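Local coordinates for putative kinase (Chloroflexus aurantiacus, PDB 2RHM), which is of unknown function but has a P-loop nucleoside triphosphate hydrolase fold and is probably a kinase that binds a nucleotide, at residues S22-K36 with I73-N85. Residues are numbered along the deposited sequence; the frame is centred on the assembly and turned at random.
Sequences SQALATGLRLPLLSK and ILQSGQSLIMESN
Strand 33-35, outermost in this chain's parallel sheet of a P-loop NTPase fold, pairs with strand 80-83 in the parallel register L33-I81, L34-M82, S35-E83. I81 N bonds to P32 O, L34 N to I81 O and E83 N to L34 O; K36 N closes the run on E83 O at 3.0 Å. On the face beneath helix 18-29, I81 bridges helix and sheet: CD1 presses against the helix backbone, 3.4 Å from A26 N, while CG2, anti to the backbone N, meets L33 CD1 at a tight 3.4 Å. The other face carries L34, whose CD1 packs on L80 CD1 and I73 CD1 next to helix 52-75. Further along the face of L33 and I81, S35 OG donates to E83 OE1 (2.8 Å) from the syn side, 32° out of the carboxylate plane, and also caps A38 N. A water donates to both OE1 and S22 OG, the latter also hydrogen-bonded to K18 O, and E83 OE2 forms a salt bridge with K18 of a probable Walker A motif. Bent at chi3 (72°), K36 passes over S84 OG, with CD 3.3 Å away, and its NZ reaches N85 OD1 at 2.7 Å, in the carbonyl plane on a lone pair. An alanine in place of K36 would probably leave N85 OD1 without its ammonium partner. With 80-83 beside P-loop strand 6-12, the order 2-3-1-4-5 is that of P-loop kinases.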
loop_
_atom_site.group_PDB
_atom_site.type_symbol
_atom_site.label_atom_id
_atom_site.label_comp_id
_atom_site.label_asym_id
_atom_site.label_seq_id
_atom_site.Cartn_x
_atom_site.Cartn_y
_atom_site.Cartn_z
ATOM N N SER B 22 2.958 9.311 13.975
ATOM C CA SER B 22 3.427 8.703 12.738
ATOM C C SER B 22 3.278 9.677 11.556
ATOM O O SER B 22 4.146 9.760 10.680
ATOM C CB SER B 22 2.692 7.394 12.478
ATOM O OG SER B 22 1.336 7.636 12.208
ATOM N N GLN B 23 2.204 10.457 11.553
ATOM C CA GLN B 23 1.992 11.448 10.497
ATOM C C GLN B 23 3.045 12.576 10.550
ATOM O O GLN B 23 3.542 13.046 9.508
ATOM C CB GLN B 23 0.559 11.976 10.564
ATOM C CG GLN B 23 -0.496 10.909 10.172
ATOM C CD GLN B 23 -1.950 11.371 10.352
ATOM O OE1 GLN B 23 -2.230 12.383 11.005
ATOM N NE2 GLN B 23 -2.880 10.609 9.780
ATOM N N ALA B 24 3.378 13.012 11.761
ATOM C CA ALA B 24 4.442 13.985 11.984
ATOM C C ALA B 24 5.810 13.460 11.528
ATOM O O ALA B 24 6.639 14.228 11.035
ATOM C CB ALA B 24 4.518 14.362 13.471
ATOM N N LEU B 25 6.041 12.169 11.720
ATOM C CA LEU B 25 7.264 11.530 11.254
ATOM C C LEU B 25 7.284 11.475 9.730
ATOM O O LEU B 25 8.317 11.708 9.113
ATOM C CB LEU B 25 7.408 10.105 11.811
ATOM C CG LEU B 25 7.893 9.920 13.239
ATOM C CD1 LEU B 25 7.946 8.452 13.526
ATOM C CD2 LEU B 25 9.256 10.534 13.450
ATOM N N ALA B 26 6.142 11.184 9.120
ATOM C CA ALA B 26 6.090 11.081 7.675
ATOM C C ALA B 26 6.415 12.444 7.071
ATOM O O ALA B 26 7.183 12.534 6.113
ATOM C CB ALA B 26 4.746 10.617 7.222
ATOM N N THR B 27 5.845 13.502 7.650
ATOM C CA THR B 27 6.086 14.874 7.179
ATOM C C THR B 27 7.505 15.341 7.487
ATOM O O THR B 27 8.153 15.989 6.656
ATOM C CB THR B 27 5.069 15.848 7.840
ATOM O OG1 THR B 27 3.743 15.429 7.517
ATOM C CG2 THR B 27 5.267 17.241 7.368
ATOM N N GLY B 28 7.986 15.001 8.675
ATOM C CA GLY B 28 9.315 15.399 9.132
ATOM C C GLY B 28 10.486 14.688 8.479
ATOM O O GLY B 28 11.570 15.270 8.356
ATOM N N LEU B 29 10.278 13.444 8.064
ATOM C CA LEU B 29 11.324 12.635 7.424
ATOM C C LEU B 29 11.081 12.446 5.915
ATOM O O LEU B 29 11.915 11.845 5.230
ATOM C CB LEU B 29 11.394 11.257 8.079
ATOM C CG LEU B 29 11.580 11.168 9.601
ATOM C CD1 LEU B 29 11.315 9.754 10.078
ATOM C CD2 LEU B 29 12.954 11.635 10.016
ATOM N N ARG B 30 9.954 12.958 5.416
ATOM C CA ARG B 30 9.549 12.790 4.025
ATOM C C ARG B 30 9.573 11.310 3.621
ATOM O O ARG B 30 10.202 10.919 2.637
ATOM C CB ARG B 30 10.425 13.634 3.093
ATOM C CG ARG B 30 10.421 15.113 3.444
ATOM C CD ARG B 30 11.329 15.919 2.530
ATOM N NE ARG B 30 10.882 15.815 1.149
ATOM C CZ ARG B 30 9.871 16.509 0.626
ATOM N NH1 ARG B 30 9.181 17.382 1.360
ATOM N NH2 ARG B 30 9.540 16.322 -0.643
ATOM N N LEU B 31 8.857 10.500 4.383
ATOM C CA LEU B 31 8.791 9.053 4.135
ATOM C C LEU B 31 7.354 8.589 3.945
ATOM O O LEU B 31 6.406 9.229 4.436
ATOM C CB LEU B 31 9.443 8.266 5.287
ATOM C CG LEU B 31 10.943 8.472 5.532
ATOM C CD1 LEU B 31 11.358 7.705 6.769
ATOM C CD2 LEU B 31 11.757 8.042 4.325
ATOM N N PRO B 32 7.178 7.475 3.207
ATOM C CA PRO B 32 5.855 6.888 3.047
ATOM C C PRO B 32 5.352 6.355 4.379
ATOM O O PRO B 32 6.147 5.910 5.230
ATOM C CB PRO B 32 6.074 5.727 2.062
ATOM C CG PRO B 32 7.434 5.904 1.524
ATOM C CD PRO B 32 8.212 6.693 2.512
ATOM N N LEU B 33 4.038 6.454 4.554
ATOM C CA LEU B 33 3.376 5.998 5.776
ATOM C C LEU B 33 2.283 4.995 5.455
ATOM O O LEU B 33 1.345 5.299 4.723
ATOM C CB LEU B 33 2.754 7.193 6.492
ATOM C CG LEU B 33 1.908 6.928 7.736
ATOM C CD1 LEU B 33 2.784 6.244 8.804
ATOM C CD2 LEU B 33 1.319 8.239 8.232
ATOM N N LEU B 34 2.412 3.802 6.027
ATOM C CA LEU B 34 1.387 2.769 5.923
ATOM C C LEU B 34 0.749 2.559 7.280
ATOM O O LEU B 34 1.426 2.198 8.230
ATOM C CB LEU B 34 2.016 1.481 5.417
ATOM C CG LEU B 34 2.928 1.601 4.200
ATOM C CD1 LEU B 34 3.540 0.238 3.949
ATOM C CD2 LEU B 34 2.190 2.077 2.971
ATOM N N SER B 35 -0.548 2.817 7.391
ATOM C CA SER B 35 -1.273 2.766 8.652
ATOM C C SER B 35 -2.376 1.717 8.586
ATOM O O SER B 35 -3.155 1.717 7.635
ATOM C CB SER B 35 -1.916 4.133 8.923
ATOM O OG SER B 35 -3.022 4.041 9.838
ATOM N N LYS B 36 -2.475 0.851 9.589
ATOM C CA LYS B 36 -3.498 -0.200 9.555
ATOM C C LYS B 36 -4.887 0.417 9.450
ATOM O O LYS B 36 -5.691 0.016 8.604
ATOM C CB LYS B 36 -3.428 -1.131 10.780
ATOM C CG LYS B 36 -4.512 -2.211 10.757
ATOM C CD LYS B 36 -4.570 -3.035 12.047
ATOM C CE LYS B 36 -5.126 -2.266 13.206
ATOM N NZ LYS B 36 -5.427 -3.155 14.379
ATOM N N ILE B 73 8.166 -1.640 -1.112
ATOM C CA ILE B 73 8.845 -0.361 -0.840
ATOM C C ILE B 73 10.262 -0.617 -0.339
ATOM O O ILE B 73 11.237 -0.011 -0.819
ATOM C CB ILE B 73 8.047 0.479 0.184
ATOM C CG1 ILE B 73 6.693 0.874 -0.407
ATOM C CG2 ILE B 73 8.805 1.725 0.581
ATOM C CD1 ILE B 73 5.794 1.547 0.542
ATOM N N LEU B 74 10.381 -1.524 0.622
ATOM C CA LEU B 74 11.694 -1.882 1.167
ATOM C C LEU B 74 12.616 -2.498 0.121
ATOM O O LEU B 74 13.831 -2.207 0.107
ATOM C CB LEU B 74 11.537 -2.821 2.371
ATOM C CG LEU B 74 10.918 -2.181 3.623
ATOM C CD1 LEU B 74 10.632 -3.220 4.679
ATOM C CD2 LEU B 74 11.841 -1.109 4.200
ATOM N N GLN B 75 12.050 -3.334 -0.759
ATOM C CA GLN B 75 12.820 -3.964 -1.835
ATOM C C GLN B 75 13.402 -2.934 -2.823
ATOM O O GLN B 75 14.428 -3.190 -3.442
ATOM C CB GLN B 75 11.966 -4.996 -2.554
ATOM C CG GLN B 75 11.759 -6.271 -1.737
ATOM C CD GLN B 75 10.644 -7.190 -2.260
ATOM O OE1 GLN B 75 9.855 -6.816 -3.129
ATOM N NE2 GLN B 75 10.579 -8.391 -1.714
ATOM N N SER B 76 12.760 -1.770 -2.951
ATOM C CA SER B 76 13.263 -0.680 -3.805
ATOM C C SER B 76 14.370 0.144 -3.120
ATOM O O SER B 76 14.993 1.003 -3.744
ATOM C CB SER B 76 12.116 0.256 -4.208
ATOM O OG SER B 76 11.794 1.147 -3.152
ATOM N N GLY B 77 14.596 -0.113 -1.835
ATOM C CA GLY B 77 15.640 0.562 -1.057
ATOM C C GLY B 77 15.171 1.799 -0.322
ATOM O O GLY B 77 15.985 2.541 0.226
ATOM N N GLN B 78 13.852 1.990 -0.269
ATOM C CA GLN B 78 13.256 3.157 0.346
ATOM C C GLN B 78 12.841 2.793 1.757
ATOM O O GLN B 78 12.336 1.691 2.015
ATOM C CB GLN B 78 12.056 3.639 -0.486
ATOM C CG GLN B 78 11.115 4.707 0.127
ATOM C CD GLN B 78 11.763 6.054 0.404
ATOM O OE1 GLN B 78 12.788 6.153 1.085
ATOM N NE2 GLN B 78 11.146 7.110 -0.112
ATOM N N SER B 79 13.076 3.731 2.668
ATOM C CA SER B 79 12.663 3.592 4.046
ATOM C C SER B 79 11.172 3.937 4.172
ATOM O O SER B 79 10.585 4.593 3.298
ATOM C CB SER B 79 13.510 4.493 4.943
ATOM O OG SER B 79 14.894 4.183 4.827
ATOM N N LEU B 80 10.551 3.498 5.257
ATOM C CA LEU B 80 9.125 3.737 5.428
ATOM C C LEU B 80 8.697 3.609 6.875
ATOM O O LEU B 80 9.415 3.074 7.713
ATOM C CB LEU B 80 8.333 2.774 4.542
ATOM C CG LEU B 80 8.277 1.319 4.996
ATOM C CD1 LEU B 80 6.973 1.063 5.619
ATOM C CD2 LEU B 80 8.428 0.365 3.842
ATOM N N ILE B 81 7.515 4.136 7.144
ATOM C CA ILE B 81 6.907 4.116 8.460
ATOM C C ILE B 81 5.671 3.216 8.397
ATOM O O ILE B 81 4.827 3.342 7.482
ATOM C CB ILE B 81 6.466 5.522 8.886
ATOM C CG1 ILE B 81 7.649 6.508 8.869
ATOM C CG2 ILE B 81 5.785 5.458 10.253
ATOM C CD1 ILE B 81 7.197 7.954 8.725
HETATM N N MSE B 82 5.567 2.309 9.357
HETATM C CA MSE B 82 4.385 1.472 9.524
HETATM C C MSE B 82 3.786 1.782 10.895
HETATM O O MSE B 82 4.482 1.814 11.894
HETATM C CB MSE B 82 4.696 -0.028 9.442
HETATM C CG MSE B 82 5.210 -0.521 8.094
HETATM SE SE MSE B 82 5.685 -2.429 8.162
HETATM C CE MSE B 82 3.942 -2.945 8.930
ATOM N N GLU B 83 2.472 1.975 10.921
ATOM C CA GLU B 83 1.782 2.307 12.160
ATOM C C GLU B 83 0.596 1.387 12.384
ATOM O O GLU B 83 -0.255 1.223 11.499
ATOM C CB GLU B 83 1.330 3.764 12.123
ATOM C CG GLU B 83 0.515 4.176 13.336
ATOM C CD GLU B 83 -0.995 3.936 13.147
ATOM O OE1 GLU B 83 -1.600 4.496 12.203
ATOM O OE2 GLU B 83 -1.584 3.197 13.959
ATOM N N SER B 84 0.554 0.782 13.571
ATOM C CA SER B 84 -0.566 -0.053 13.994
ATOM C C SER B 84 -0.442 -0.311 15.489
ATOM O O SER B 84 0.570 0.029 16.100
ATOM C CB SER B 84 -0.531 -1.396 13.272
ATOM O OG SER B 84 -1.728 -2.125 13.519
ATOM N N ASN B 85 -1.463 -0.927 16.075
ATOM C CA ASN B 85 -1.330 -1.445 17.429
ATOM C C ASN B 85 -0.782 -2.872 17.287
ATOM O O ASN B 85 -1.502 -3.851 17.406
ATOM C CB ASN B 85 -2.645 -1.358 18.216
ATOM C CG ASN B 85 -3.798 -2.067 17.552
ATOM O OD1 ASN B 85 -3.977 -1.999 16.329
ATOM N ND2 ASN B 85 -4.636 -2.717 18.374
HETATM O O HOH W 1 -0.801 6.750 10.985
HETATM O O HOH W 2 -2.319 -4.532 14.868
#